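Similar to yteR (Bacilus subtilis) (Clostridium acetobutylicum, PDB 4WU0) probably hydrolyses unsaturated rhamnogalacturonan fragments derived from pectin, as a glycoside hydrolase of family GH105 related to YteR. Local coordinates at residues P110-N115 against Y178-T183; V116-H119 against P124-I127. All coordinates share one frame; numbering follows the deposited sequence.

Interaction 1 (P110-N115 against Y178-T183); sequences PRTKEN and YDESKT
Glu180 lays its carboxylate across the start of the Lys113 side chain and against CB of Thr112. The site joins two type I beta turns, Thr112 to Asn115 and Asp179 to Lys182, at the margin of the (alpha/alpha)6 barrel expected for this family. The second turn begins at the end of strand 177-179. The main bond is nearly straight: Lys113 N donates to Glu180 OE1 at 3.0 Å, with 171° at the hydrogen. OE1 accepts through its syn lone pair, on the side of the other oxygen. CG of Glu180 stands anti to its backbone N (chi1 172°) and the chain runs on extended, which carries the carboxylate across to the Thr112 turn. The ammonium of Lys113 does not close a salt bridge, since Lys113 NZ stays 4.9 Å from Glu180 OE2. Its aliphatic part does the touching: Lys113 CG lies 3.2 Å from Glu180 OE2.

Glu114 brings a second carboxylate near, its plane turned 54° from that of Glu180. Their like charges would probably repel, but two waters lie between them, each within hydrogen-bonding distance of Glu114 OE1 and Glu180 OE2. Asn165 of helix 152-166 also binds Glu114 OE1. Thr112 OG1 meets one of these waters and accepts from Val116 N. The backbone N of Glu180 sits over the face of the Tyr178 ring. The other water lies in the plane of that ring at its edge, 2.6 Å from Tyr178 OH.

Interaction 2 (V116-H119 against P124-I127); sequences VFWH and PHQI
Trp118 spreads one face of its indole against the backbone of Pro124 and His125. CA of Pro124 makes a CH-pi contact with the six-membered ring of Trp118, 3.6 Å from its centroid and close to the ring normal. Pro124 CB reaches the far rim, 3.6 Å from Trp118 CZ3. The backbone N of His125 lies over the same face, nearer the pyrrole side. CG of Trp118 sits beside the backbone N and anti to the carbonyl carbon (chi1 -68°), a turn that brings the ring end closer to Pro124 although CB itself does not aim there.

The His125 side chain runs alongside that of Trp118, pointing the same way, but the rings form a T-shaped (edge-to-face) pair. The tryptophan edge is toward the imidazole face, with centroids 5.1 Å apart and planes at 66°. Trp118 NE1 gives its proton to a water at 3.1 Å, and that water also bonds His125 ND1, in the plane of the imidazole.

At the start of the segment, Val116 and Ile127 cross at about a right angle. CG1 of Ile127 is anti to its carbonyl carbon (chi1 -59°), and this swings Ile127 CD1 back to 3.7 Å from Val116 CG1. Thr162 of helix 152-166 also packs on Val116.

The backbones meet once by hydrogen bond, from His119 N to Gln126 O at 3.0 Å. The same oxygen takes a CA-H...O contact from Trp118. The imidazole of His119 turns away and stacks on Trp128, while Gln126 NE2 bonds Glu184. The contact closes the loop that leads into strand 126-128. Its CH-pi and edge-to-face contacts hold the indole against Pro124 and His125, and the shared water links NE1 to ND1 without direct contact.

How the interactions relate
The 116-119/124-127 contact is nested along the chain inside the loop closed by interaction 1, and their centres lie about 5 Å apart. Both reach the two-stranded antiparallel sheet of strands 126-128 and 177-179, where Ile127 N and Tyr178 O make a probable hydrogen bond at 2.9 Å. A second probable bond joins Trp118 N to Pro110 O. Interaction 2 is the buried one, made largely of rings and aliphatic groups. Interaction 1 is only partly buried and depends on carboxylates, backbone N-H and waters. Helix 152-166 backs both, through Ile161 against Glu114 in the first and Val116 in the second.

Interaction 1 (P110-N115 against Y178-T183)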
loop_
_atom_site.group_PDB
_atom_site.type_symbol
_atom_site.label_atom_id
_atom_site.label_comp_id
_atom_site.label_asym_id
_atom_site.label_seq_id
_atom_site.Cartn_x
_atom_site.Cartn_y
_atom_site.Cartn_z
ATOM N N PRO A 110 8.345 18.602 1.948
ATOM C CA PRO A 110 8.433 19.336 0.686
ATOM C C PRO A 110 7.444 18.861 -0.363
ATOM O O PRO A 110 7.096 17.679 -0.405
ATOM C CB PRO A 110 9.888 19.110 0.230
ATOM C CG PRO A 110 10.320 17.868 0.942
ATOM C CD PRO A 110 9.601 17.905 2.265
ATOM N N ARG A 111 7.018 19.792 -1.206
ATOM C CA ARG A 111 5.989 19.527 -2.205
ATOM C C ARG A 111 6.408 19.954 -3.599
ATOM O O ARG A 111 7.242 20.854 -3.769
ATOM C CB ARG A 111 4.708 20.256 -1.834
ATOM C CG ARG A 111 4.017 19.691 -0.610
ATOM C CD ARG A 111 2.976 20.641 -0.127
ATOM N NE ARG A 111 2.311 20.269 1.126
ATOM C CZ ARG A 111 1.098 19.728 1.221
ATOM N NH1 ARG A 111 0.399 19.412 0.134
ATOM N NH2 ARG A 111 0.577 19.501 2.423
ATOM N N THR A 112 5.811 19.307 -4.596
ATOM C CA THR A 112 6.030 19.667 -5.992
ATOM C C THR A 112 5.319 20.972 -6.305
ATOM O O THR A 112 4.612 21.534 -5.453
ATOM C CB THR A 112 5.462 18.615 -6.942
ATOM O OG1 THR A 112 4.041 18.581 -6.779
ATOM C CG2 THR A 112 6.039 17.244 -6.646
ATOM N N LYS A 113 5.503 21.462 -7.520
ATOM C CA LYS A 113 4.897 22.727 -7.928
ATOM C C LYS A 113 3.365 22.669 -7.841
ATOM O O LYS A 113 2.700 23.700 -7.670
ATOM C CB LYS A 113 5.359 23.114 -9.340
ATOM C CG LYS A 113 4.737 22.284 -10.440
ATOM C CD LYS A 113 5.183 22.686 -11.869
ATOM C CE LYS A 113 6.691 22.612 -12.083
ATOM N NZ LYS A 113 7.050 22.657 -13.537
ATOM N N GLU A 114 2.816 21.462 -7.952
ATOM C CA GLU A 114 1.371 21.235 -7.836
ATOM C C GLU A 114 0.954 20.706 -6.462
ATOM O O GLU A 114 -0.124 20.114 -6.309
ATOM C CB GLU A 114 0.913 20.273 -8.921
ATOM C CG GLU A 114 1.206 20.767 -10.315
ATOM C CD GLU A 114 0.953 19.715 -11.361
ATOM O OE1 GLU A 114 1.664 18.683 -11.328
ATOM O OE2 GLU A 114 0.050 19.933 -12.202
ATOM N N ASN A 115 1.813 20.914 -5.471
ATOM C CA ASN A 115 1.487 20.650 -4.067
ATOM C C ASN A 115 1.340 19.194 -3.673
ATOM O O ASN A 115 0.667 18.870 -2.685
ATOM C CB ASN A 115 0.262 21.473 -3.624
ATOM C CG ASN A 115 0.659 22.844 -3.132
ATOM O OD1 ASN A 115 1.541 22.967 -2.283
ATOM N ND2 ASN A 115 0.050 23.890 -3.701
ATOM N N TYR A 178 7.419 9.558 -11.249
ATOM C CA TYR A 178 7.416 10.775 -12.049
ATOM C C TYR A 178 8.428 11.734 -11.430
ATOM O O TYR A 178 8.416 11.927 -10.218
ATOM C CB TYR A 178 6.013 11.392 -11.992
ATOM C CG TYR A 178 5.870 12.794 -12.515
ATOM C CD1 TYR A 178 6.113 13.096 -13.845
ATOM C CD2 TYR A 178 5.456 13.821 -11.676
ATOM C CE1 TYR A 178 5.966 14.393 -14.325
ATOM C CE2 TYR A 178 5.297 15.114 -12.150
ATOM C CZ TYR A 178 5.547 15.391 -13.473
ATOM O OH TYR A 178 5.383 16.685 -13.935
ATOM N N ASP A 179 9.300 12.316 -12.252
ATOM C CA ASP A 179 10.219 13.360 -11.821
ATOM C C ASP A 179 9.822 14.662 -12.515
ATOM O O ASP A 179 10.071 14.850 -13.699
ATOM C CB ASP A 179 11.659 13.023 -12.196
ATOM C CG ASP A 179 12.649 14.046 -11.684
ATOM O OD1 ASP A 179 12.228 15.056 -11.093
ATOM O OD2 ASP A 179 13.857 13.853 -11.886
ATOM N N GLU A 180 9.208 15.557 -11.764
ATOM C CA GLU A 180 8.734 16.829 -12.302
ATOM C C GLU A 180 9.870 17.635 -12.932
ATOM O O GLU A 180 9.655 18.406 -13.869
ATOM C CB GLU A 180 8.101 17.605 -11.149
ATOM C CG GLU A 180 7.712 18.999 -11.413
ATOM C CD GLU A 180 6.866 19.511 -10.287
ATOM O OE1 GLU A 180 7.423 20.103 -9.325
ATOM O OE2 GLU A 180 5.648 19.268 -10.359
ATOM N N SER A 181 11.085 17.430 -12.429
ATOM C CA SER A 181 12.237 18.185 -12.891
ATOM C C SER A 181 12.841 17.515 -14.114
ATOM O O SER A 181 13.644 18.116 -14.815
ATOM C CB SER A 181 13.275 18.312 -11.777
ATOM O OG SER A 181 14.011 17.120 -11.602
ATOM N N LYS A 182 12.437 16.269 -14.344
ATOM C CA LYS A 182 12.903 15.460 -15.467
ATOM C C LYS A 182 14.434 15.347 -15.508
ATOM O O LYS A 182 15.030 15.253 -16.582
ATOM C CB LYS A 182 12.365 16.006 -16.798
ATOM C CG LYS A 182 10.828 16.093 -16.881
ATOM C CD LYS A 182 10.359 16.465 -18.282
ATOM C CE LYS A 182 8.952 17.067 -18.278
ATOM N NZ LYS A 182 8.627 17.746 -19.585
ATOM N N THR A 183 15.058 15.335 -14.335
ATOM C CA THR A 183 16.515 15.259 -14.253
ATOM C C THR A 183 17.044 13.842 -13.987
ATOM O O THR A 183 18.144 13.523 -14.409
ATOM C CB THR A 183 17.067 16.215 -13.190
ATOM O OG1 THR A 183 16.513 15.894 -11.923
ATOM C CG2 THR A 183 16.718 17.658 -13.533
HETATM O O HOH W 1 3.575 18.087 -9.347
HETATM O O HOH W 2 4.245 18.548 -12.533
#

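Interaction 2 (V116-H119 against P124-I127)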
loop_
_atom_site.group_PDB
_atom_site.type_symbol
_atom_site.label_atom_id
_atom_site.label_comp_id
_atom_site.label_asym_id
_atom_site.label_seq_id
_atom_site.Cartn_x
_atom_site.Cartn_y
_atom_site.Cartn_z
ATOM N N VAL A 116 2.024 18.308 -4.393
ATOM C CA VAL A 116 2.080 16.900 -4.018
ATOM C C VAL A 116 3.355 16.650 -3.216
ATOM O O VAL A 116 4.420 17.156 -3.562
ATOM C CB VAL A 116 2.060 15.991 -5.261
ATOM C CG1 VAL A 116 2.065 14.543 -4.878
ATOM C CG2 VAL A 116 0.853 16.338 -6.148
ATOM N N PHE A 117 3.257 15.896 -2.133
ATOM C CA PHE A 117 4.448 15.540 -1.358
ATOM C C PHE A 117 5.528 14.891 -2.252
ATOM O O PHE A 117 5.253 13.928 -2.989
ATOM C CB PHE A 117 4.096 14.514 -0.278
ATOM C CG PHE A 117 3.099 14.988 0.761
ATOM C CD1 PHE A 117 3.236 16.218 1.389
ATOM C CD2 PHE A 117 2.058 14.160 1.145
ATOM C CE1 PHE A 117 2.320 16.625 2.364
ATOM C CE2 PHE A 117 1.153 14.544 2.115
ATOM C CZ PHE A 117 1.283 15.779 2.725
ATOM N N TRP A 118 6.751 15.373 -2.144
ATOM C CA TRP A 118 7.896 14.625 -2.633
ATOM C C TRP A 118 7.943 13.257 -1.937
ATOM O O TRP A 118 7.646 13.128 -0.753
ATOM C CB TRP A 118 9.206 15.314 -2.271
ATOM C CG TRP A 118 9.493 16.604 -2.946
ATOM C CD1 TRP A 118 8.721 17.258 -3.872
ATOM C CD2 TRP A 118 10.667 17.400 -2.769
ATOM N NE1 TRP A 118 9.348 18.416 -4.274
ATOM C CE2 TRP A 118 10.535 18.538 -3.596
ATOM C CE3 TRP A 118 11.809 17.274 -1.968
ATOM C CZ2 TRP A 118 11.515 19.519 -3.673
ATOM C CZ3 TRP A 118 12.781 18.258 -2.033
ATOM C CH2 TRP A 118 12.626 19.371 -2.875
ATOM N N HIS A 119 8.347 12.241 -2.673
ATOM C CA HIS A 119 8.451 10.913 -2.092
ATOM C C HIS A 119 9.412 10.899 -0.870
ATOM O O HIS A 119 9.081 10.340 0.200
ATOM C CB HIS A 119 8.903 9.916 -3.143
ATOM C CG HIS A 119 8.744 8.513 -2.681
ATOM N ND1 HIS A 119 7.509 8.006 -2.336
ATOM C CD2 HIS A 119 9.647 7.540 -2.427
ATOM C CE1 HIS A 119 7.660 6.770 -1.897
ATOM N NE2 HIS A 119 8.945 6.465 -1.946
ATOM N N PRO A 124 14.055 14.663 -4.674
ATOM C CA PRO A 124 13.372 15.943 -4.881
ATOM C C PRO A 124 12.590 15.960 -6.173
ATOM O O PRO A 124 13.069 15.435 -7.171
ATOM C CB PRO A 124 14.523 16.943 -4.954
ATOM C CG PRO A 124 15.688 16.145 -5.385
ATOM C CD PRO A 124 15.518 14.800 -4.739
ATOM N N HIS A 125 11.400 16.556 -6.127
ATOM C CA HIS A 125 10.540 16.769 -7.292
ATOM C C HIS A 125 9.876 15.496 -7.783
ATOM O O HIS A 125 9.280 15.510 -8.852
ATOM C CB HIS A 125 11.306 17.420 -8.455
ATOM C CG HIS A 125 12.252 18.496 -8.027
ATOM N ND1 HIS A 125 11.833 19.653 -7.412
ATOM C CD2 HIS A 125 13.599 18.571 -8.096
ATOM C CE1 HIS A 125 12.884 20.407 -7.131
ATOM N NE2 HIS A 125 13.965 19.775 -7.543
ATOM N N GLN A 126 9.954 14.419 -7.000
ATOM C CA GLN A 126 9.476 13.109 -7.453
ATOM C C GLN A 126 8.189 12.677 -6.768
ATOM O O GLN A 126 8.048 12.796 -5.555
ATOM C CB GLN A 126 10.545 12.040 -7.234
ATOM C CG GLN A 126 11.787 12.287 -8.055
ATOM C CD GLN A 126 12.907 11.326 -7.766
ATOM O OE1 GLN A 126 12.684 10.134 -7.487
ATOM N NE2 GLN A 126 14.136 11.836 -7.815
ATOM N N ILE A 127 7.258 12.161 -7.565
ATOM C CA ILE A 127 6.060 11.525 -7.052
ATOM C C ILE A 127 6.163 10.050 -7.407
ATOM O O ILE A 127 6.240 9.709 -8.580
ATOM C CB ILE A 127 4.779 12.076 -7.688
ATOM C CG1 ILE A 127 4.663 13.585 -7.426
ATOM C CG2 ILE A 127 3.556 11.326 -7.133
ATOM C CD1 ILE A 127 3.570 14.270 -8.230
HETATM O O HOH W 3 9.269 20.189 -6.874
#